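Local coordinates for nuclease (Salmonella phage SETP3, PDB 4QBN), which probably cleaves nucleic acids as a magnesium-dependent nuclease built on a VRR-NUC domain, at residues T2-V7 and V48-D53; V44-E49 and N75-G80. One frame throughout, in Å; residues are numbered along the deposited sequence.

Interaction 1 of 2, residues T2-V7 and V48-D53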
loop_
_atom_site.group_PDB
_atom_site.type_symbol
_atom_site.label_atom_id
_atom_site.label_comp_id
_atom_site.label_asym_id
_atom_site.label_seq_id
_atom_site.Cartn_x
_atom_site.Cartn_y
_atom_site.Cartn_z
ATOM N N THR A 2 -7.229 5.161 22.835
ATOM C CA THR A 2 -6.743 3.872 23.289
ATOM C C THR A 2 -5.201 4.055 23.283
ATOM O O THR A 2 -4.699 4.987 22.605
ATOM C CB THR A 2 -7.224 2.733 22.332
ATOM O OG1 THR A 2 -6.703 2.934 21.008
ATOM C CG2 THR A 2 -8.728 2.752 22.221
ATOM N N LYS A 3 -4.434 3.204 23.965
ATOM C CA LYS A 3 -2.975 3.354 23.870
ATOM C C LYS A 3 -2.508 3.249 22.427
ATOM O O LYS A 3 -1.664 4.036 21.953
ATOM C CB LYS A 3 -2.249 2.293 24.697
ATOM C CG LYS A 3 -2.370 2.462 26.212
ATOM C CD LYS A 3 -1.672 1.323 26.967
ATOM C CE LYS A 3 -1.732 1.522 28.491
ATOM N NZ LYS A 3 -3.155 1.555 28.963
ATOM N N GLU A 4 -3.080 2.286 21.708
ATOM C CA GLU A 4 -2.677 1.998 20.356
ATOM C C GLU A 4 -3.070 3.195 19.499
ATOM O O GLU A 4 -2.338 3.611 18.594
ATOM C CB GLU A 4 -3.401 0.720 19.918
ATOM C CG GLU A 4 -2.969 0.100 18.617
ATOM C CD GLU A 4 -3.406 -1.375 18.555
ATOM O OE1 GLU A 4 -3.431 -2.041 19.624
ATOM O OE2 GLU A 4 -3.736 -1.863 17.452
ATOM N N GLY A 5 -4.247 3.751 19.777
ATOM C CA GLY A 5 -4.721 4.935 19.055
ATOM C C GLY A 5 -3.819 6.158 19.227
ATOM O O GLY A 5 -3.624 6.892 18.269
ATOM N N ARG A 6 -3.275 6.379 20.431
ATOM C CA ARG A 6 -2.372 7.507 20.681
ATOM C C ARG A 6 -1.048 7.367 19.936
ATOM O O ARG A 6 -0.518 8.370 19.402
ATOM C CB ARG A 6 -2.108 7.666 22.182
ATOM C CG ARG A 6 -3.230 8.446 22.863
ATOM C CD ARG A 6 -3.859 7.694 23.995
ATOM N NE ARG A 6 -2.911 7.190 24.990
ATOM C CZ ARG A 6 -3.282 6.465 26.049
ATOM N NH1 ARG A 6 -4.560 6.162 26.242
ATOM N NH2 ARG A 6 -2.373 6.042 26.923
ATOM N N VAL A 7 -0.489 6.160 19.924
ATOM C CA VAL A 7 0.762 5.943 19.196
ATOM C C VAL A 7 0.494 6.131 17.715
ATOM O O VAL A 7 1.322 6.658 16.970
ATOM C CB VAL A 7 1.335 4.552 19.446
ATOM C CG1 VAL A 7 2.626 4.290 18.569
ATOM C CG2 VAL A 7 1.631 4.388 20.960
ATOM N N VAL A 48 3.332 0.375 8.126
ATOM C CA VAL A 48 3.627 0.448 9.567
ATOM C C VAL A 48 2.508 -0.179 10.396
ATOM O O VAL A 48 1.343 0.192 10.264
ATOM C CB VAL A 48 3.832 1.924 10.000
ATOM C CG1 VAL A 48 4.064 1.978 11.539
ATOM C CG2 VAL A 48 5.053 2.466 9.266
ATOM N N GLU A 49 2.865 -1.123 11.287
ATOM C CA GLU A 49 1.876 -1.758 12.118
ATOM C C GLU A 49 2.004 -1.114 13.491
ATOM O O GLU A 49 3.108 -0.944 13.942
ATOM C CB GLU A 49 2.190 -3.257 12.214
ATOM C CG GLU A 49 1.216 -3.980 13.141
ATOM C CD GLU A 49 -0.165 -4.314 12.481
ATOM O OE1 GLU A 49 -0.366 -3.995 11.282
ATOM O OE2 GLU A 49 -1.067 -4.850 13.182
ATOM N N VAL A 50 0.911 -0.728 14.136
ATOM C CA VAL A 50 1.031 -0.052 15.414
ATOM C C VAL A 50 0.435 -0.883 16.531
ATOM O O VAL A 50 -0.696 -1.377 16.391
ATOM C CB VAL A 50 0.329 1.320 15.366
ATOM C CG1 VAL A 50 0.461 1.992 16.727
ATOM C CG2 VAL A 50 0.912 2.157 14.253
ATOM N N LYS A 51 1.177 -1.059 17.630
ATOM C CA LYS A 51 0.699 -1.839 18.767
ATOM C C LYS A 51 0.608 -0.990 20.028
ATOM O O LYS A 51 1.120 0.127 20.089
ATOM C CB LYS A 51 1.642 -3.013 19.040
ATOM C CG LYS A 51 1.826 -3.964 17.824
ATOM C CD LYS A 51 0.474 -4.429 17.230
ATOM C CE LYS A 51 -0.057 -5.502 18.127
ATOM N NZ LYS A 51 -1.278 -6.280 17.697
ATOM N N LYS A 52 -0.020 -1.540 21.056
ATOM C CA LYS A 52 -0.321 -0.770 22.259
ATOM C C LYS A 52 0.882 -0.535 23.175
ATOM O O LYS A 52 0.869 0.377 24.025
ATOM C CB LYS A 52 -1.451 -1.454 23.043
ATOM C CG LYS A 52 -1.029 -2.747 23.670
ATOM C CD LYS A 52 -2.222 -3.520 24.217
ATOM C CE LYS A 52 -1.774 -4.900 24.679
ATOM N NZ LYS A 52 -0.894 -4.841 25.889
ATOM N N ASP A 53 1.871 -1.414 23.072
ATOM C CA ASP A 53 3.104 -1.304 23.875
ATOM C C ASP A 53 4.243 -2.072 23.228
ATOM O O ASP A 53 4.032 -2.752 22.203
ATOM C CB ASP A 53 2.903 -1.717 25.352
ATOM C CG ASP A 53 2.666 -3.228 25.554
ATOM O OD1 ASP A 53 3.104 -4.061 24.732
ATOM O OD2 ASP A 53 2.041 -3.588 26.583
#

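Interaction 2 of 2, residues V44-E49 and N75-G80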
loop_
_atom_site.group_PDB
_atom_site.type_symbol
_atom_site.label_atom_id
_atom_site.label_comp_id
_atom_site.label_asym_id
_atom_site.label_seq_id
_atom_site.Cartn_x
_atom_site.Cartn_y
_atom_site.Cartn_z
ATOM N N VAL A 44 9.393 6.840 -1.330
ATOM C CA VAL A 44 9.628 5.899 -0.206
ATOM C C VAL A 44 8.306 5.382 0.347
ATOM O O VAL A 44 7.430 6.161 0.725
ATOM C CB VAL A 44 10.465 6.612 0.878
ATOM C CG1 VAL A 44 10.548 5.747 2.161
ATOM C CG2 VAL A 44 11.808 6.832 0.293
ATOM N N ILE A 45 8.118 4.050 0.373
ATOM C CA ILE A 45 6.805 3.550 0.797
ATOM C C ILE A 45 7.028 2.719 2.067
ATOM O O ILE A 45 7.832 1.787 2.016
ATOM C CB ILE A 45 6.245 2.591 -0.253
ATOM C CG1 ILE A 45 6.210 3.213 -1.660
ATOM C CG2 ILE A 45 4.828 2.122 0.140
ATOM C CD1 ILE A 45 5.305 4.404 -1.734
ATOM N N TRP A 46 6.333 3.025 3.147
ATOM C CA TRP A 46 6.497 2.236 4.404
ATOM C C TRP A 46 5.144 1.693 4.764
ATOM O O TRP A 46 4.127 2.385 4.602
ATOM C CB TRP A 46 6.961 3.113 5.570
ATOM C CG TRP A 46 8.441 3.536 5.541
ATOM C CD1 TRP A 46 9.355 3.292 4.559
ATOM C CD2 TRP A 46 9.098 4.304 6.534
ATOM N NE1 TRP A 46 10.611 3.823 4.914
ATOM C CE2 TRP A 46 10.463 4.445 6.136
ATOM C CE3 TRP A 46 8.666 4.851 7.772
ATOM C CZ2 TRP A 46 11.428 5.108 6.927
ATOM C CZ3 TRP A 46 9.649 5.516 8.574
ATOM C CH2 TRP A 46 10.992 5.637 8.135
ATOM N N PHE A 47 5.146 0.490 5.301
ATOM C CA PHE A 47 3.924 -0.080 5.846
ATOM C C PHE A 47 4.203 -0.181 7.320
ATOM O O PHE A 47 5.200 -0.760 7.716
ATOM C CB PHE A 47 3.726 -1.481 5.247
ATOM C CG PHE A 47 3.481 -1.421 3.756
ATOM C CD1 PHE A 47 2.176 -1.205 3.292
ATOM C CD2 PHE A 47 4.514 -1.569 2.864
ATOM C CE1 PHE A 47 1.944 -1.117 1.924
ATOM C CE2 PHE A 47 4.308 -1.481 1.476
ATOM C CZ PHE A 47 2.980 -1.258 1.011
ATOM N N VAL A 48 3.332 0.375 8.126
ATOM C CA VAL A 48 3.627 0.448 9.567
ATOM C C VAL A 48 2.508 -0.179 10.396
ATOM O O VAL A 48 1.343 0.192 10.264
ATOM C CB VAL A 48 3.832 1.924 10.000
ATOM C CG1 VAL A 48 4.064 1.978 11.539
ATOM C CG2 VAL A 48 5.053 2.466 9.266
ATOM N N GLU A 49 2.865 -1.123 11.287
ATOM C CA GLU A 49 1.876 -1.758 12.118
ATOM C C GLU A 49 2.004 -1.114 13.491
ATOM O O GLU A 49 3.108 -0.944 13.942
ATOM C CB GLU A 49 2.190 -3.257 12.214
ATOM C CG GLU A 49 1.216 -3.980 13.141
ATOM C CD GLU A 49 -0.165 -4.314 12.481
ATOM O OE1 GLU A 49 -0.366 -3.995 11.282
ATOM O OE2 GLU A 49 -1.067 -4.850 13.182
ATOM N N ASN A 75 9.217 -2.372 2.813
ATOM C CA ASN A 75 9.567 -1.847 4.148
ATOM C C ASN A 75 8.388 -2.029 5.066
ATOM O O ASN A 75 7.356 -1.425 4.843
ATOM C CB ASN A 75 9.835 -0.322 4.046
ATOM C CG ASN A 75 11.040 -0.003 3.173
ATOM O OD1 ASN A 75 12.078 -0.600 3.387
ATOM N ND2 ASN A 75 10.902 0.908 2.170
ATOM N N VAL A 76 8.512 -2.866 6.108
ATOM C CA VAL A 76 7.375 -3.072 7.000
ATOM C C VAL A 76 7.921 -2.946 8.403
ATOM O O VAL A 76 8.889 -3.631 8.757
ATOM C CB VAL A 76 6.819 -4.491 6.840
ATOM C CG1 VAL A 76 5.702 -4.682 7.816
ATOM C CG2 VAL A 76 6.370 -4.726 5.369
ATOM N N PHE A 77 7.311 -2.103 9.203
ATOM C CA PHE A 77 7.870 -1.799 10.544
ATOM C C PHE A 77 6.799 -1.940 11.553
ATOM O O PHE A 77 5.664 -1.724 11.239
ATOM C CB PHE A 77 8.363 -0.352 10.584
ATOM C CG PHE A 77 9.432 -0.096 9.575
ATOM C CD1 PHE A 77 10.678 -0.712 9.691
ATOM C CD2 PHE A 77 9.181 0.723 8.479
ATOM C CE1 PHE A 77 11.680 -0.511 8.739
ATOM C CE2 PHE A 77 10.195 0.954 7.551
ATOM C CZ PHE A 77 11.432 0.334 7.685
ATOM N N VAL A 78 7.163 -2.316 12.788
ATOM C CA VAL A 78 6.162 -2.426 13.867
ATOM C C VAL A 78 6.573 -1.473 14.978
ATOM O O VAL A 78 7.753 -1.444 15.351
ATOM C CB VAL A 78 6.152 -3.844 14.465
ATOM C CG1 VAL A 78 5.078 -3.908 15.574
ATOM C CG2 VAL A 78 5.876 -4.886 13.339
ATOM N N VAL A 79 5.647 -0.642 15.454
ATOM C CA VAL A 79 6.004 0.296 16.521
ATOM C C VAL A 79 4.972 0.213 17.610
ATOM O O VAL A 79 3.820 -0.049 17.360
ATOM C CB VAL A 79 6.118 1.748 16.016
ATOM C CG1 VAL A 79 7.296 1.888 14.988
ATOM C CG2 VAL A 79 4.804 2.210 15.438
ATOM N N GLY A 80 5.386 0.406 18.837
ATOM C CA GLY A 80 4.419 0.260 19.906
ATOM C C GLY A 80 4.580 1.275 20.987
ATOM O O GLY A 80 4.080 1.108 22.104
HETATM O O HOH W 1 7.926 -0.733 0.797
#

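Interaction 1 of 2, residues T2-V7 and V48-D53
Val7 and Val50 make the apolar part of this contact. Their CG1 methyls meet at 3.7 Å, and the two side chains cross at a slant. Val50 CG1 also lies 3.7 Å from Glu4 O, on the helix backbone. Glu4 CG is anti to the backbone N (chi1 -170°) and the chain stays extended, which lays it along the backbone of Val50 to Lys52. No hydrogen bond joins the segments: Glu4 OE2 and Val50 O, 3.3 Å apart, are both acceptors. Lys51 NZ stays 5.1 Å from Glu4 OE2, without contact. Lys3 CB rests 3.7 Å from Lys52 O, and the two lysine chains then diverge from the contact. Lys52 NZ forms a salt bridge with Asp53 OD2, its hydrogen bond weak. Thr2 is the N-cap of the helix, with Gly5 N donating to Thr2 OG1 (2.9 Å). Val50 N is held by Asp35 OD2. Asp35, Glu49 and Lys51 fit the PD-(D/E)XK nuclease motif, so Glu4 probably lies beside the active site. The contact sets the first turn of helix 3-17 against the end of strand 44-50 and the loop that follows it, with Val7 also packing on helix 82-92 and Val50 on strands 36-40 and 75-79.

Interaction 2 of 2, residues V44-E49 and N75-G80
Strands 44-49 and 75-79 run parallel, their axes 4.7 Å apart at closest approach and turned by 26°. Four backbone hydrogen bonds zip them together: Phe47 N to Asn75 O, Phe77 N to Phe47 O, Glu49 N to Phe77 O and Val79 N to Glu49 O. Phe47 and Glu49 on one strand, and Phe77 on the other, thus bond through both N and O. On one face of the sheet, Phe77 meets Trp46 in a T-shaped stack. The Phe77 edge faces the five-membered ring of Trp46, planes at 70°, with Phe77 CE2 3.7 Å from Trp46 CD2. Asn75 CB sits 3.7 Å from Trp46 CD1. With CG beside the backbone N (chi1 -64°), the Asn75 amide reaches back across the strand gap, where ND2 donates to Ile45 O at 3.2 Å. A water also bridges Ile45 O and Asn75 N, so two donors grip this carbonyl. Further along, Val48 CG1 packs on Val79 CG2 at 4.0 Å. The opposite face carries Phe47, Val76, Glu49 and Val78. Phe47 CB lies 4.2 Å from Val76 CG2, and Asn75 O comes in at the Phe47 ring edge, 3.5 Å from Phe47 CD2. The Glu49 chain is bent, and its OE1 accepts from Asp35 N. Helix 82-92 covers the Trp46 and Phe77 face, and helix 60-71 the other. Helix 60-71 also links the strands in sequence, giving a beta-alpha-beta crossover within the VRR-NUC fold. Glu49 and Asp35 fit the PD-(D/E)XK nuclease core and probably mark its active site.

How the interactions relate
The centres of interactions 1 and 2 lie about 13 Å apart, and strand 44-50 serves both. Val48 and Glu49 belong to each. Along the chain, helix 3-17 comes first, then strand 44-50, helix 60-71 and strand 75-79. Interaction 2 lies near the middle of the chain, within the mixed sheet. Interaction 1 lies at the end of the same strand, towards the surface. The two meet directly: Lys51 N probably bonds to Val79 O at 2.8 Å, and Val7 CG2 packs 4.3 Å from Gly80 O. The N-terminal helix rests beside the ends of the two strands. Glu49 and Lys51 lie where the contacts meet, which brings helix 3-17 and the sheet to the probable active site.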